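Local coordinates for oxidoreductase (Azotobacter vinelandii, PDB 7D5M), which binds NAD+ in a Rossmann-fold domain and, as a homolog of inositol dehydrogenase, is probably an NAD-dependent oxidoreductase acting on a sugar or polyol, at residues 149-152 with 153-156; 209-212 with 213-216; 283-286 with 287-290. All coordinates share one frame; numbering follows the deposited sequence.

Interaction 1 of 3, residues 149-152 with 153-156; sequences LIEQ and ARAM
Leu149 accepts the first of four backbone bonds that join these two turns of helix 148-158. Its O takes the N-H of Ala153 at 3.0 Å. Ile150 O does the same for Arg154 N, Glu151 O for Ala155 N and Gln152 O for Met156 N. This is the i to i+4 pattern of an alpha helix. CB of Ile150 points away from residues 153-156, and the side chain packs on helix 202-217.

Glu151 makes the main side-chain contact, a salt bridge to Arg154 one turn on. The two chains lie side by side and point the same way. Arg154 uses its NE edge. NE donates to Glu151 OE1 at 2.8 Å, and NH2 donates to Glu151 OE2, also at 2.8 Å. Both bonds are nearly straight. NE and NH2 meet the oxygens on the syn side but 34° and 25° out of the carboxylate plane, while both oxygens lie close to the guanidinium plane. Glu151 has CG anti to the backbone N (chi1 164°) and a bend at chi2, which folds the carboxylate forward along the helix.

Gln152 sends its amide to a different side of the helix. NE2 lies 3.4 Å from Met156 SD, a weak hydrogen bond, and equally near Met156 CG. Its OE1 accepts from His312 N. Leu292 lies against both Gln152 and Met156.

The chemistry is thus split around one helix. The two-pronged salt bridge pairs opposite charges on the partly exposed side and probably limits rotation of the guanidinium. The buried amide has its oxygen satisfied by a backbone N-H and its nitrogen against a soft sulfur.

Interaction 2 of 3, residues 209-212 with 213-216; sequences HPLY and LSEV. With NAD (nicotinamide-adenine-dinucleotide), chain B.
The nicotinamide end of the NAD pocket is where helix 202-217 brings in His209, one turn before its backbone partner Leu213. His209 NE2 lies 3.3 Å from the carboxamide nitrogen N7N of NAD, which approaches the imidazole obliquely. Lys115, whose O bonds NAD, also touches this ring, and Tyr144 meets it edge-to-face.

Behind the histidine the helix runs on through i to i+4 bonds. Leu213 N donates to His209 O, Ser214 N to Pro210 O and Val216 N to Tyr212 O. Leu211 O is gripped twice. Glu215 N reaches it at 3.1 Å, and Ser214 OG gives its proton at 2.6 Å on a lone pair in the carbonyl plane. Ser214 OG sits between its own backbone N and carbonyl carbon (chi1 77°), which folds the hydroxyl back onto the preceding turn.

Tyr212 carries the side-chain packing. Val216 CG2 sits over one face of its ring, 3.4 Å from Tyr212 CE2. The side chains of Glu215 and Tyr212 cross at about a right angle, with ring and carboxylate planes 68° apart and Glu215 OE1 4.1 Å from Tyr212 CD1. Tyr142 stacks on the tyrosine from outside the helix. With an alanine here, the methyl of Val216 would probably lose the surface it packs on, and Tyr142 its stacking partner.

The histidine one turn earlier lies close against the cofactor's carboxamide. One face of the tyrosine ring takes the Val216 methyl. The serine hydroxyl, in a buried setting beside strands 165-173 and 271-277, is satisfied by the helix's own backbone, at the doubly bonded Leu211 O.

Interaction 3 of 3, residues 283-286 with 287-290; sequences EWWD and EHPN
Trp285 to His288 form a type I beta turn, closed by His288 N donating to Trp285 O at 3.1 Å. The turn ends strand 280-285 and starts the loop to strand 291-296. A water bridges Trp285 N, from which it accepts, and His288 O.

The indole of Trp285 packs against Glu287 and His288 of the turn. Its NE1 donates to Glu287 OE2 at 3.0 Å, meeting that oxygen from above the carboxylate plane. Glu287 OE2 also accepts from Gly270 N. Glu287 CB makes a CH-pi contact with the five-membered ring, 28° off its normal. His288 presents its edge to the six-membered ring in a T-shaped pair, planes at 67°, with His288 CD2 3.4 Å from Trp285 CZ3. Trp284 reaches past the turn: its NE1 donates to Pro289 O at 3.0 Å, near the indole plane, while Trp284 CZ2 packs on Pro289 CB.

His288 meets His288 of the second subunit, placing this hairpin connection at a subunit interface. Asp286 OD2 is bonded by His269 and Gln271, just before and at the start of strand 271-277, the antiparallel neighbour of 280-285. Lys272 of that strand makes a cation-pi contact with Trp285. Ahead of strand 291-296, Leu149 of helix 148-158 packs against Pro289 and Asn290.

Overall arrangement
All three contacts are mostly buried and meet around one cluster in the C-terminal alpha/beta part of the fold. Interactions 1 and 2 are turns of two helices that pack together. Interaction 3 is the end of a strand in the large mixed sheet and the turn that follows it, and its Trp284 touches both Ile150 and Leu213. The centre of interaction 2 is about 9 Å from the centre of the chain, those of interactions 1 and 3 about 17 and 16 Å. Interaction 1 pairs charges on a partly exposed side. Interaction 2, the most central, relies on a ring face and a hydroxyl and reaches NAD. Interaction 3 relies on indoles and meets a second subunit.

Interaction 1 of 3, residues 149-152 with 153-156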
ATOM      1  N   LEU A 149      16.345   3.404 -10.648  1.00 10.43           N
ATOM      2  CA  LEU A 149      15.461   4.572 -10.396  1.00 10.66           C
ATOM      3  C   LEU A 149      16.190   5.648  -9.593  1.00 10.23           C
ATOM      4  O   LEU A 149      15.665   6.776  -9.541  1.00  9.90           O
ATOM      5  CB  LEU A 149      14.163   4.120  -9.729  1.00 10.70           C
ATOM      6  CG  LEU A 149      13.202   3.396 -10.665  1.00 10.90           C
ATOM      7  CD1 LEU A 149      12.022   2.853  -9.884  1.00 11.01           C
ATOM      8  CD2 LEU A 149      12.728   4.311 -11.792  1.00 11.02           C
ATOM      9  N   ILE A 150      17.368   5.349  -9.027  1.00 10.79           N
ATOM     10  CA  ILE A 150      18.214   6.402  -8.397  1.00 11.23           C
ATOM     11  C   ILE A 150      18.686   7.356  -9.507  1.00 12.12           C
ATOM     12  O   ILE A 150      18.579   8.580  -9.314  1.00 11.62           O
ATOM     13  CB  ILE A 150      19.375   5.812  -7.577  1.00 11.42           C
ATOM     14  CG1 ILE A 150      18.896   4.808  -6.525  1.00 11.50           C
ATOM     15  CG2 ILE A 150      20.193   6.921  -6.943  1.00 11.27           C
ATOM     16  CD1 ILE A 150      17.826   5.346  -5.589  1.00 11.62           C
ATOM     17  N   GLU A 151      19.131   6.810 -10.646  1.00 12.73           N
ATOM     18  CA  GLU A 151      19.536   7.599 -11.835  1.00 13.13           C
ATOM     19  C   GLU A 151      18.318   8.364 -12.373  1.00 12.58           C
ATOM     20  O   GLU A 151      18.485   9.530 -12.774  1.00 12.70           O
ATOM     21  CB  GLU A 151      20.164   6.699 -12.894  1.00 14.20           C
ATOM     22  CG  GLU A 151      20.245   7.334 -14.263  1.00 15.81           C
ATOM     23  CD  GLU A 151      21.106   8.579 -14.371  1.00 17.81           C
ATOM     24  OE1 GLU A 151      21.940   8.818 -13.473  1.00 18.23           O
ATOM     25  OE2 GLU A 151      20.961   9.290 -15.378  1.00 20.64           O
ATOM     26  N   GLN A 152      17.132   7.749 -12.386  1.00 11.81           N
ATOM     27  CA  GLN A 152      15.892   8.448 -12.812  1.00 11.69           C
ATOM     28  C   GLN A 152      15.699   9.690 -11.930  1.00 11.68           C
ATOM     29  O   GLN A 152      15.394  10.776 -12.469  1.00 12.26           O
ATOM     30  CB  GLN A 152      14.664   7.535 -12.723  1.00 11.50           C
ATOM     31  CG  GLN A 152      13.347   8.264 -12.975  1.00 11.40           C
ATOM     32  CD  GLN A 152      13.191   8.737 -14.401  1.00 11.57           C
ATOM     33  OE1 GLN A 152      13.850   8.238 -15.313  1.00 11.95           O
ATOM     34  NE2 GLN A 152      12.285   9.684 -14.615  1.00 11.97           N
ATOM     35  N   ALA A 153      15.798   9.532 -10.610  1.00 11.75           N
ATOM     36  CA  ALA A 153      15.614  10.638  -9.644  1.00 11.78           C
ATOM     37  C   ALA A 153      16.662  11.727  -9.914  1.00 12.40           C
ATOM     38  O   ALA A 153      16.295  12.911  -9.971  1.00 11.93           O
ATOM     39  CB  ALA A 153      15.690  10.110  -8.231  1.00 12.11           C
ATOM     40  N   ARG A 154      17.928  11.346 -10.089  1.00 12.89           N
ATOM     41  CA  ARG A 154      19.010  12.319 -10.385  1.00 13.71           C
ATOM     42  C   ARG A 154      18.612  13.151 -11.604  1.00 13.44           C
ATOM     43  O   ARG A 154      18.732  14.386 -11.555  1.00 13.90           O
ATOM     44  CB  ARG A 154      20.337  11.617 -10.678  1.00 14.59           C
ATOM     45  CG  ARG A 154      21.481  12.585 -10.947  1.00 15.65           C
ATOM     46  CD  ARG A 154      22.617  11.942 -11.704  1.00 17.40           C
ATOM     47  NE  ARG A 154      22.182  11.614 -13.060  1.00 19.25           N
ATOM     48  CZ  ARG A 154      21.949  12.492 -14.037  1.00 19.08           C
ATOM     49  NH1 ARG A 154      22.107  13.796 -13.850  1.00 19.82           N
ATOM     50  NH2 ARG A 154      21.554  12.052 -15.217  1.00 19.88           N
ATOM     51  N   ALA A 155      18.200  12.480 -12.678  1.00 13.72           N
ATOM     52  CA  ALA A 155      17.914  13.107 -13.986  1.00 13.63           C
ATOM     53  C   ALA A 155      16.705  14.034 -13.849  1.00 14.33           C
ATOM     54  O   ALA A 155      16.717  15.129 -14.445  1.00 14.39           O
ATOM     55  CB  ALA A 155      17.696  12.050 -15.034  1.00 13.78           C
ATOM     56  N   MET A 156      15.679  13.610 -13.097  1.00 13.72           N
ATOM     57  CA  MET A 156      14.453  14.432 -12.920  1.00 14.14           C
ATOM     58  C   MET A 156      14.820  15.724 -12.186  1.00 13.77           C
ATOM     59  O   MET A 156      14.333  16.804 -12.574  1.00 14.68           O
ATOM     60  CB  MET A 156      13.388  13.667 -12.129  1.00 14.56           C
ATOM     61  CG  MET A 156      12.791  12.523 -12.902  1.00 14.74           C
ATOM     62  SD  MET A 156      11.824  11.486 -11.800  1.00 16.45           S
ATOM     63  CE  MET A 156      10.384  12.524 -11.546  1.00 17.73           C
TER

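Interaction 2 of 3, residues 209-212 with 213-216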
ATOM      1  N   HIS A 209      24.150   5.127   3.914  1.00 11.03           N
ATOM      2  CA  HIS A 209      23.532   4.584   2.676  1.00 11.11           C
ATOM      3  C   HIS A 209      22.616   5.621   2.025  1.00 11.22           C
ATOM      4  O   HIS A 209      22.835   5.986   0.869  1.00 11.35           O
ATOM      5  CB  HIS A 209      22.848   3.247   2.939  1.00 10.76           C
ATOM      6  CG  HIS A 209      23.771   2.081   2.876  1.00 10.85           C
ATOM      7  ND1 HIS A 209      24.524   1.789   1.755  1.00 10.57           N
ATOM      8  CD2 HIS A 209      24.048   1.124   3.789  1.00 10.97           C
ATOM      9  CE1 HIS A 209      25.211   0.683   1.973  1.00 11.02           C
ATOM     10  NE2 HIS A 209      24.952   0.257   3.225  1.00 10.71           N
ATOM     11  N   PRO A 210      21.526   6.089   2.684  1.00 11.41           N
ATOM     12  CA  PRO A 210      20.654   7.083   2.059  1.00 11.38           C
ATOM     13  C   PRO A 210      21.364   8.437   1.883  1.00 11.93           C
ATOM     14  O   PRO A 210      21.016   9.163   0.976  1.00 11.60           O
ATOM     15  CB  PRO A 210      19.436   7.153   2.993  1.00 11.51           C
ATOM     16  CG  PRO A 210      19.952   6.645   4.331  1.00 11.20           C
ATOM     17  CD  PRO A 210      21.006   5.612   3.974  1.00 11.32           C
ATOM     18  N   LEU A 211      22.361   8.741   2.720  1.00 12.57           N
ATOM     19  CA  LEU A 211      23.214   9.949   2.519  1.00 13.13           C
ATOM     20  C   LEU A 211      23.859   9.865   1.132  1.00 12.61           C
ATOM     21  O   LEU A 211      23.764  10.834   0.356  1.00 12.62           O
ATOM     22  CB  LEU A 211      24.286  10.053   3.605  1.00 14.83           C
ATOM     23  CG  LEU A 211      25.165  11.296   3.483  1.00 15.99           C
ATOM     24  CD1 LEU A 211      24.447  12.509   4.043  1.00 16.61           C
ATOM     25  CD2 LEU A 211      26.501  11.088   4.166  1.00 17.02           C
ATOM     26  N   TYR A 212      24.457   8.727   0.800  1.00 12.39           N
ATOM     27  CA  TYR A 212      25.092   8.556  -0.527  1.00 11.96           C
ATOM     28  C   TYR A 212      24.032   8.678  -1.632  1.00 11.79           C
ATOM     29  O   TYR A 212      24.293   9.344  -2.641  1.00 11.27           O
ATOM     30  CB  TYR A 212      25.884   7.256  -0.664  1.00 12.54           C
ATOM     31  CG  TYR A 212      26.494   7.191  -2.037  1.00 12.87           C
ATOM     32  CD1 TYR A 212      27.483   8.097  -2.399  1.00 13.43           C
ATOM     33  CD2 TYR A 212      26.041   6.298  -2.998  1.00 13.23           C
ATOM     34  CE1 TYR A 212      28.015   8.105  -3.677  1.00 13.65           C
ATOM     35  CE2 TYR A 212      26.567   6.296  -4.282  1.00 13.60           C
ATOM     36  CZ  TYR A 212      27.563   7.197  -4.619  1.00 13.76           C
ATOM     37  OH  TYR A 212      28.115   7.205  -5.870  1.00 14.80           O
ATOM     38  N   LEU A 213      22.845   8.092  -1.455  1.00 10.95           N
ATOM     39  CA  LEU A 213      21.763   8.267  -2.456  1.00 11.51           C
ATOM     40  C   LEU A 213      21.504   9.764  -2.666  1.00 11.59           C
ATOM     41  O   LEU A 213      21.347  10.160  -3.816  1.00 11.52           O
ATOM     42  CB  LEU A 213      20.496   7.530  -2.020  1.00 11.69           C
ATOM     43  CG  LEU A 213      20.640   6.017  -1.888  1.00 11.62           C
ATOM     44  CD1 LEU A 213      19.311   5.399  -1.496  1.00 11.89           C
ATOM     45  CD2 LEU A 213      21.162   5.384  -3.176  1.00 11.65           C
ATOM     46  N   SER A 214      21.478  10.582  -1.610  1.00 11.38           N
ATOM     47  CA  SER A 214      21.224  12.040  -1.766  1.00 12.47           C
ATOM     48  C   SER A 214      22.365  12.686  -2.560  1.00 13.40           C
ATOM     49  O   SER A 214      22.089  13.621  -3.327  1.00 13.32           O
ATOM     50  CB  SER A 214      21.009  12.737  -0.453  1.00 12.40           C
ATOM     51  OG  SER A 214      22.244  12.931   0.217  1.00 13.06           O
ATOM     52  N   GLU A 215      23.595  12.195  -2.408  1.00 14.70           N
ATOM     53  CA  GLU A 215      24.773  12.757  -3.133  1.00 16.52           C
ATOM     54  C   GLU A 215      24.688  12.396  -4.620  1.00 16.01           C
ATOM     55  O   GLU A 215      25.078  13.224  -5.459  1.00 15.90           O
ATOM     56  CB  GLU A 215      26.078  12.271  -2.505  1.00 19.11           C
ATOM     57  CG  GLU A 215      26.261  12.796  -1.097  1.00 23.20           C
ATOM     58  CD  GLU A 215      27.554  12.402  -0.411  1.00 28.12           C
ATOM     59  OE1 GLU A 215      28.443  11.845  -1.088  1.00 33.90           O
ATOM     60  OE2 GLU A 215      27.665  12.673   0.812  1.00 37.22           O
ATOM     61  N   VAL A 216      24.177  11.217  -4.956  1.00 14.69           N
ATOM     62  CA  VAL A 216      23.940  10.852  -6.382  1.00 14.52           C
ATOM     63  C   VAL A 216      22.857  11.774  -6.953  1.00 13.88           C
ATOM     64  O   VAL A 216      23.024  12.244  -8.090  1.00 13.32           O
ATOM     65  CB  VAL A 216      23.562   9.367  -6.551  1.00 14.77           C
ATOM     66  CG1 VAL A 216      23.252   9.034  -8.004  1.00 15.27           C
ATOM     67  CG2 VAL A 216      24.656   8.456  -6.015  1.00 14.91           C
TER
HETATM   68  PA  NAD B 500      30.876 -10.569   9.099  1.00 22.31           P
HETATM   69  O1A NAD B 500      31.424 -10.537  10.492  1.00 23.28           O
HETATM   70  O2A NAD B 500      29.556 -11.214   8.815  1.00 20.27           O
HETATM   71  O5B NAD B 500      31.987 -11.205   8.130  1.00 21.11           O
HETATM   72  C5B NAD B 500      33.418 -10.972   8.318  1.00 19.22           C
HETATM   73  C4B NAD B 500      34.162 -11.948   7.438  1.00 18.31           C
HETATM   74  O4B NAD B 500      35.546 -11.536   7.290  1.00 17.49           O
HETATM   75  C3B NAD B 500      34.228 -13.385   7.970  1.00 17.91           C
HETATM   76  O3B NAD B 500      34.222 -14.298   6.882  1.00 16.96           O
HETATM   77  C2B NAD B 500      35.567 -13.384   8.716  1.00 17.11           C
HETATM   78  O2B NAD B 500      36.131 -14.660   8.917  1.00 16.39           O
HETATM   79  C1B NAD B 500      36.396 -12.575   7.730  1.00 17.63           C
HETATM   80  N9A NAD B 500      37.588 -11.955   8.288  1.00 18.69           N
HETATM   81  C8A NAD B 500      37.664 -11.237   9.453  1.00 18.17           C
HETATM   82  N7A NAD B 500      38.852 -10.732   9.672  1.00 18.83           N
HETATM   83  C5A NAD B 500      39.603 -11.123   8.575  1.00 19.06           C
HETATM   84  C6A NAD B 500      40.944 -10.882   8.218  1.00 19.67           C
HETATM   85  N6A NAD B 500      41.784 -10.141   8.945  1.00 19.35           N
HETATM   86  N1A NAD B 500      41.379 -11.408   7.045  1.00 19.96           N
HETATM   87  C2A NAD B 500      40.523 -12.145   6.320  1.00 19.43           C
HETATM   88  N3A NAD B 500      39.239 -12.425   6.549  1.00 18.79           N
HETATM   89  C4A NAD B 500      38.834 -11.878   7.709  1.00 19.04           C
HETATM   90  O3  NAD B 500      30.774  -9.057   8.530  1.00 21.69           O
HETATM   91  PN  NAD B 500      29.800  -8.456   7.381  1.00 21.76           P
HETATM   92  O1N NAD B 500      28.466  -8.108   7.982  1.00 22.52           O
HETATM   93  O2N NAD B 500      29.836  -9.372   6.194  1.00 18.56           O
HETATM   94  O5D NAD B 500      30.527  -7.073   7.028  1.00 22.26           O
HETATM   95  C5D NAD B 500      31.858  -7.030   6.510  1.00 20.09           C
HETATM   96  C4D NAD B 500      32.049  -5.644   5.958  1.00 20.46           C
HETATM   97  O4D NAD B 500      31.018  -5.390   4.970  1.00 20.51           O
HETATM   98  C3D NAD B 500      31.909  -4.526   6.998  1.00 19.21           C
HETATM   99  O3D NAD B 500      32.805  -3.474   6.686  1.00 19.76           O
HETATM  100  C2D NAD B 500      30.447  -4.091   6.845  1.00 20.29           C
HETATM  101  O2D NAD B 500      30.216  -2.749   7.248  1.00 18.49           O
HETATM  102  C1D NAD B 500      30.269  -4.237   5.333  1.00 21.01           C
HETATM  103  N1N NAD B 500      28.857  -4.435   4.887  1.00 20.98           N
HETATM  104  C2N NAD B 500      28.351  -3.630   3.889  1.00 21.59           C
HETATM  105  C3N NAD B 500      27.021  -3.751   3.482  1.00 20.09           C
HETATM  106  C7N NAD B 500      26.589  -2.944   2.277  1.00 19.39           C
HETATM  107  O7N NAD B 500      27.456  -2.432   1.560  1.00 17.44           O
HETATM  108  N7N NAD B 500      25.285  -2.853   2.030  1.00 15.95           N
HETATM  109  C4N NAD B 500      26.174  -4.612   4.187  1.00 21.56           C
HETATM  110  C5N NAD B 500      26.698  -5.408   5.205  1.00 20.98           C
HETATM  111  C6N NAD B 500      28.058  -5.405   5.426  1.00 21.30           C

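Interaction 3 of 3, residues 283-286 with 287-290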
ATOM      1  N   GLU A 283      10.098  10.064  -3.952  1.00 10.80           N
ATOM      2  CA  GLU A 283      10.415   9.235  -2.769  1.00 10.74           C
ATOM      3  C   GLU A 283      10.680   7.797  -3.201  1.00 10.41           C
ATOM      4  O   GLU A 283       9.906   7.245  -3.985  1.00 10.32           O
ATOM      5  CB  GLU A 283       9.311   9.307  -1.724  1.00 11.40           C
ATOM      6  CG  GLU A 283       9.669   8.559  -0.445  1.00 12.06           C
ATOM      7  CD  GLU A 283       8.696   8.747   0.707  1.00 13.06           C
ATOM      8  OE1 GLU A 283       7.995   9.771   0.723  1.00 13.81           O
ATOM      9  OE2 GLU A 283       8.648   7.861   1.589  1.00 13.81           O
ATOM     10  N   TRP A 284      11.747   7.228  -2.657  1.00 10.16           N
ATOM     11  CA  TRP A 284      12.219   5.862  -2.984  1.00 10.16           C
ATOM     12  C   TRP A 284      12.425   5.101  -1.682  1.00 10.44           C
ATOM     13  O   TRP A 284      12.910   5.700  -0.721  1.00 10.40           O
ATOM     14  CB  TRP A 284      13.502   5.941  -3.810  1.00 10.04           C
ATOM     15  CG  TRP A 284      14.015   4.619  -4.292  1.00  9.74           C
ATOM     16  CD1 TRP A 284      13.626   3.950  -5.413  1.00  9.61           C
ATOM     17  CD2 TRP A 284      15.043   3.817  -3.681  1.00  9.70           C
ATOM     18  NE1 TRP A 284      14.323   2.779  -5.530  1.00  9.68           N
ATOM     19  CE2 TRP A 284      15.211   2.676  -4.497  1.00  9.64           C
ATOM     20  CE3 TRP A 284      15.817   3.923  -2.515  1.00 10.00           C
ATOM     21  CZ2 TRP A 284      16.120   1.662  -4.192  1.00 10.24           C
ATOM     22  CZ3 TRP A 284      16.728   2.930  -2.226  1.00 10.02           C
ATOM     23  CH2 TRP A 284      16.887   1.819  -3.057  1.00 10.21           C
ATOM     24  N   TRP A 285      12.079   3.820  -1.693  1.00 10.60           N
ATOM     25  CA  TRP A 285      12.097   2.908  -0.527  1.00 11.09           C
ATOM     26  C   TRP A 285      12.813   1.624  -0.956  1.00 10.54           C
ATOM     27  O   TRP A 285      12.380   1.011  -1.948  1.00 10.28           O
ATOM     28  CB  TRP A 285      10.651   2.669  -0.094  1.00 11.56           C
ATOM     29  CG  TRP A 285      10.464   1.690   1.016  1.00 12.64           C
ATOM     30  CD1 TRP A 285      11.381   1.267   1.932  1.00 12.95           C
ATOM     31  CD2 TRP A 285       9.229   1.046   1.358  1.00 13.64           C
ATOM     32  NE1 TRP A 285      10.802   0.397   2.814  1.00 13.22           N
ATOM     33  CE2 TRP A 285       9.484   0.237   2.491  1.00 13.83           C
ATOM     34  CE3 TRP A 285       7.940   1.082   0.826  1.00 14.55           C
ATOM     35  CZ2 TRP A 285       8.492  -0.546   3.081  1.00 14.79           C
ATOM     36  CZ3 TRP A 285       6.963   0.304   1.408  1.00 15.52           C
ATOM     37  CH2 TRP A 285       7.237  -0.495   2.519  1.00 15.15           C
ATOM     38  N   ASP A 286      13.893   1.253  -0.270  1.00 10.34           N
ATOM     39  CA  ASP A 286      14.805   0.176  -0.738  1.00 10.06           C
ATOM     40  C   ASP A 286      14.072  -1.170  -0.803  1.00 10.04           C
ATOM     41  O   ASP A 286      14.492  -2.025  -1.611  1.00  9.02           O
ATOM     42  CB  ASP A 286      16.073   0.107   0.120  1.00 10.29           C
ATOM     43  CG  ASP A 286      15.909  -0.406   1.547  1.00 10.24           C
ATOM     44  OD1 ASP A 286      14.803  -0.292   2.111  1.00 10.72           O
ATOM     45  OD2 ASP A 286      16.921  -0.898   2.096  1.00 10.29           O
ATOM     46  N   GLU A 287      13.017  -1.373  -0.011  1.00  9.93           N
ATOM     47  CA  GLU A 287      12.337  -2.693   0.059  1.00 10.67           C
ATOM     48  C   GLU A 287      11.467  -2.892  -1.189  1.00 10.73           C
ATOM     49  O   GLU A 287      11.070  -4.024  -1.460  1.00 10.66           O
ATOM     50  CB  GLU A 287      11.520  -2.815   1.343  1.00 10.61           C
ATOM     51  CG  GLU A 287      12.379  -2.827   2.593  1.00 10.86           C
ATOM     52  CD  GLU A 287      11.558  -2.819   3.867  1.00 11.34           C
ATOM     53  OE1 GLU A 287      10.785  -3.785   4.084  1.00 11.69           O
ATOM     54  OE2 GLU A 287      11.639  -1.819   4.593  1.00 11.34           O
ATOM     55  N   HIS A 288      11.145  -1.805  -1.884  1.00 11.27           N
ATOM     56  CA  HIS A 288      10.371  -1.814  -3.146  1.00 11.76           C
ATOM     57  C   HIS A 288      11.138  -0.978  -4.156  1.00 10.54           C
ATOM     58  O   HIS A 288      10.691   0.085  -4.549  1.00 10.34           O
ATOM     59  CB  HIS A 288       8.948  -1.358  -2.851  1.00 13.21           C
ATOM     60  CG  HIS A 288       8.286  -2.284  -1.887  1.00 14.72           C
ATOM     61  ND1 HIS A 288       7.866  -3.535  -2.260  1.00 16.28           N
ATOM     62  CD2 HIS A 288       8.071  -2.190  -0.560  1.00 16.41           C
ATOM     63  CE1 HIS A 288       7.357  -4.155  -1.215  1.00 18.58           C
ATOM     64  NE2 HIS A 288       7.463  -3.347  -0.154  1.00 17.85           N
ATOM     65  N   PRO A 289      12.316  -1.453  -4.601  1.00  9.95           N
ATOM     66  CA  PRO A 289      13.275  -0.602  -5.302  1.00  9.92           C
ATOM     67  C   PRO A 289      12.891  -0.317  -6.758  1.00  9.79           C
ATOM     68  O   PRO A 289      13.484   0.566  -7.340  1.00 10.10           O
ATOM     69  CB  PRO A 289      14.556  -1.444  -5.244  1.00 10.16           C
ATOM     70  CG  PRO A 289      14.046  -2.856  -5.320  1.00  9.97           C
ATOM     71  CD  PRO A 289      12.790  -2.843  -4.469  1.00 10.04           C
ATOM     72  N   ASN A 290      11.886  -1.020  -7.283  1.00  9.69           N
ATOM     73  CA  ASN A 290      11.469  -0.932  -8.705  1.00  9.66           C
ATOM     74  C   ASN A 290      10.407   0.148  -8.917  1.00  9.71           C
ATOM     75  O   ASN A 290       9.964   0.280 -10.056  1.00  9.72           O
ATOM     76  CB  ASN A 290      10.980  -2.289  -9.205  1.00  9.94           C
ATOM     77  CG  ASN A 290      12.036  -3.347  -8.999  1.00  9.96           C
ATOM     78  OD1 ASN A 290      13.181  -3.177  -9.426  1.00 10.79           O
ATOM     79  ND2 ASN A 290      11.664  -4.429  -8.330  1.00 10.05           N
TER
HETATM   80  O   HOH W   1      10.442   2.712  -3.880  1.00  8.98           O